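Local coordinates for Mll3558 protein (Mesorhizobium loti, PDB 3RD6) that is of unknown function but belongs to the AHA1 family, whose Bet v 1-like fold suggests that it may bind a small ligand or a partner protein, at residues A[100-105]-A[119-124]. Residues are numbered along the deposited sequence; the frame is centred on the assembly and turned at random.
Sequences ASLTTV and TEQGAF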
ATOM      1  N   ALA A 100      -8.058   1.790  -1.032  1.00 27.91           N
ATOM      2  CA  ALA A 100      -6.596   1.885  -0.929  1.00 15.57           C
ATOM      3  C   ALA A 100      -6.103   0.456  -1.007  1.00 21.54           C
ATOM      4  O   ALA A 100      -6.693  -0.438  -0.424  1.00 32.19           O
ATOM      5  CB  ALA A 100      -6.175   2.506   0.386  1.00 24.62           C
ATOM      6  N   SER A 101      -5.037   0.224  -1.744  1.00 22.11           N
ATOM      7  CA  SER A 101      -4.529  -1.124  -1.859  1.00 25.28           C
ATOM      8  C   SER A 101      -3.039  -1.173  -2.128  1.00 30.26           C
ATOM      9  O   SER A 101      -2.376  -0.157  -2.283  1.00 28.91           O
ATOM     10  CB  SER A 101      -5.306  -1.907  -2.939  1.00 24.94           C
ATOM     11  OG  SER A 101      -5.838  -1.075  -3.931  1.00 30.07           O
ATOM     12  N   LEU A 102      -2.519  -2.384  -2.146  1.00 26.74           N
ATOM     13  CA  LEU A 102      -1.124  -2.609  -2.407  1.00 27.35           C
ATOM     14  C   LEU A 102      -1.058  -3.534  -3.618  1.00 26.43           C
ATOM     15  O   LEU A 102      -1.779  -4.527  -3.702  1.00 28.19           O
ATOM     16  CB  LEU A 102      -0.465  -3.271  -1.197  1.00 18.51           C
ATOM     17  CG  LEU A 102       1.053  -3.404  -1.275  1.00 26.32           C
ATOM     18  CD1 LEU A 102       1.661  -1.997  -1.329  1.00 20.62           C
ATOM     19  CD2 LEU A 102       1.599  -4.192  -0.098  1.00 30.08           C
ATOM     20  N   THR A 103      -0.203  -3.177  -4.565  1.00 29.03           N
ATOM     21  CA  THR A 103      -0.012  -3.969  -5.754  1.00 19.09           C
ATOM     22  C   THR A 103       1.388  -4.518  -5.794  1.00 23.70           C
ATOM     23  O   THR A 103       2.345  -3.867  -5.401  1.00 31.89           O
ATOM     24  CB  THR A 103      -0.225  -3.161  -7.008  1.00 24.55           C
ATOM     25  OG1 THR A 103      -1.607  -2.807  -7.097  1.00 21.18           O
ATOM     26  CG2 THR A 103       0.160  -3.967  -8.235  1.00 27.61           C
ATOM     27  N   THR A 104       1.486  -5.749  -6.270  1.00 29.49           N
ATOM     28  CA  THR A 104       2.752  -6.440  -6.419  1.00 25.65           C
ATOM     29  C   THR A 104       2.699  -7.066  -7.802  1.00 31.96           C
ATOM     30  O   THR A 104       1.732  -7.723  -8.167  1.00 33.38           O
ATOM     31  CB  THR A 104       2.926  -7.559  -5.354  1.00 26.95           C
ATOM     32  OG1 THR A 104       2.758  -7.000  -4.046  1.00 34.67           O
ATOM     33  CG2 THR A 104       4.297  -8.194  -5.454  1.00 16.41           C
ATOM     34  N   VAL A 105       3.732  -6.812  -8.587  1.00 23.12           N
ATOM     35  CA  VAL A 105       3.852  -7.372  -9.929  1.00 21.84           C
ATOM     36  C   VAL A 105       5.144  -8.186  -9.958  1.00 36.30           C
ATOM     37  O   VAL A 105       6.235  -7.649  -9.750  1.00 33.79           O
ATOM     38  CB  VAL A 105       3.955  -6.270 -10.987  1.00 31.07           C
ATOM     39  CG1 VAL A 105       4.046  -6.891 -12.385  1.00 24.27           C
ATOM     40  CG2 VAL A 105       2.789  -5.336 -10.854  1.00 16.13           C
ATOM     41  N   THR A 119      -0.617  -9.417  -8.167  1.00 42.83           N
ATOM     42  CA  THR A 119      -1.383  -9.563  -6.928  1.00 38.60           C
ATOM     43  C   THR A 119      -1.836  -8.231  -6.340  1.00 38.89           C
ATOM     44  O   THR A 119      -1.043  -7.296  -6.218  1.00 34.33           O
ATOM     45  CB  THR A 119      -0.554 -10.284  -5.845  1.00 37.08           C
ATOM     46  OG1 THR A 119      -0.055 -11.519  -6.363  1.00 34.67           O
ATOM     47  CG2 THR A 119      -1.420 -10.557  -4.612  1.00 32.86           C
ATOM     48  N   GLU A 120      -3.107  -8.155  -5.953  1.00 31.47           N
ATOM     49  CA  GLU A 120      -3.628  -6.923  -5.357  1.00 32.76           C
ATOM     50  C   GLU A 120      -4.355  -7.078  -4.013  1.00 40.64           C
ATOM     51  O   GLU A 120      -5.464  -7.616  -3.944  1.00 43.06           O
ATOM     52  CB  GLU A 120      -4.536  -6.190  -6.357  1.00 31.53           C
ATOM     53  CG  GLU A 120      -4.087  -4.753  -6.565  1.00 34.89           C
ATOM     54  CD  GLU A 120      -4.837  -4.024  -7.659  1.00 37.50           C
ATOM     55  OE1 GLU A 120      -6.003  -3.660  -7.433  1.00 39.26           O
ATOM     56  OE2 GLU A 120      -4.258  -3.817  -8.750  1.00 37.31           O
ATOM     57  N   GLN A 121      -3.712  -6.603  -2.947  1.00 36.35           N
ATOM     58  CA  GLN A 121      -4.294  -6.662  -1.613  1.00 33.81           C
ATOM     59  C   GLN A 121      -4.968  -5.327  -1.411  1.00 25.32           C
ATOM     60  O   GLN A 121      -4.303  -4.310  -1.269  1.00 32.47           O
ATOM     61  CB  GLN A 121      -3.198  -6.885  -0.573  1.00 35.76           C
ATOM     62  CG  GLN A 121      -2.502  -8.216  -0.720  1.00 36.25           C
ATOM     63  CD  GLN A 121      -1.181  -8.277   0.002  1.00 30.33           C
ATOM     64  OE1 GLN A 121      -0.194  -7.682  -0.429  1.00 32.21           O
ATOM     65  NE2 GLN A 121      -1.152  -9.001   1.111  1.00 36.17           N
ATOM     66  N   GLY A 122      -6.291  -5.328  -1.421  1.00 27.57           N
ATOM     67  CA  GLY A 122      -6.994  -4.078  -1.268  1.00 27.81           C
ATOM     68  C   GLY A 122      -7.908  -3.909  -0.079  1.00 28.58           C
ATOM     69  O   GLY A 122      -8.310  -4.851   0.597  1.00 27.67           O
ATOM     70  N   ALA A 123      -8.227  -2.654   0.168  1.00 29.80           N
ATOM     71  CA  ALA A 123      -9.118  -2.261   1.236  1.00 27.65           C
ATOM     72  C   ALA A 123     -10.170  -1.364   0.572  1.00 32.70           C
ATOM     73  O   ALA A 123      -9.869  -0.239   0.165  1.00 37.49           O
ATOM     74  CB  ALA A 123      -8.334  -1.492   2.310  1.00 29.46           C
ATOM     75  N   PHE A 124     -11.394  -1.872   0.452  1.00 25.83           N
ATOM     76  CA  PHE A 124     -12.477  -1.124  -0.184  1.00 30.82           C
ATOM     77  C   PHE A 124     -13.325  -0.441   0.874  1.00 31.36           C
ATOM     78  O   PHE A 124     -13.783  -1.074   1.827  1.00 36.49           O
ATOM     79  CB  PHE A 124     -13.289  -2.065  -1.085  1.00 35.78           C
ATOM     80  CG  PHE A 124     -12.421  -2.900  -1.991  1.00 34.72           C
ATOM     81  CD1 PHE A 124     -11.807  -4.055  -1.508  1.00 38.20           C
ATOM     82  CD2 PHE A 124     -12.124  -2.476  -3.292  1.00 38.48           C
ATOM     83  CE1 PHE A 124     -10.909  -4.771  -2.298  1.00 32.65           C
ATOM     84  CE2 PHE A 124     -11.223  -3.192  -4.085  1.00 26.51           C
ATOM     85  CZ  PHE A 124     -10.613  -4.343  -3.581  1.00 42.34           C
TER
HETATM   86  O   HOH W   1       0.264  -6.626  -2.926  1.00 38.50           O
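Ala100, Leu102 and Thr104 pair with Ala123, Gln121 and Thr119 through six backbone hydrogen bonds, two at each hydrogen-bonded site of an antiparallel hairpin of strands 96-110 and 113-125. Leu102 N lies 2.8 Å from Gln121 O. Ala100 N is 3.0 Å from Ala123 O. Between these pairs, Ser101 faces Gly122 and Thr103 faces Glu120 as non-hydrogen-bonded pairs.

On the face toward helix 131-148, Thr103 meets the Glu120 side chain obliquely. With Thr103 OG1 anti to its own carbonyl carbon (chi1 -68°), the hydroxyl reaches Glu120 OE2 in a weak hydrogen bond of 3.3 Å. Tyr89 OH at OE1, its strongest partner, and Tyr118 OH at OE2 also bond this buried carboxylate. With an alanine in place of Glu120, both tyrosine hydroxyls would probably lose this acceptor and a gap would open beside Thr103.

On the opposite face, Leu102 and Gln121 lie side by side, Leu102 CD2 3.9 Å from Gln121 OE1. One water donates to Gln121 OE1 (2.7 Å) and, weakly, to Leu102 O, and also bonds Thr104 OG1 at 2.8 Å. Gln121 NE2 bonds Gly122 O of the second subunit, whose His7 NE2 bonds Thr104 OG1.

The chemistry thus divides by face: toward the helix lies a carboxylate bonded by three hydroxyls, one weakly, and touched by Arg134, which would probably help to offset its charge, while a hydrated amide and threonine join the subunits.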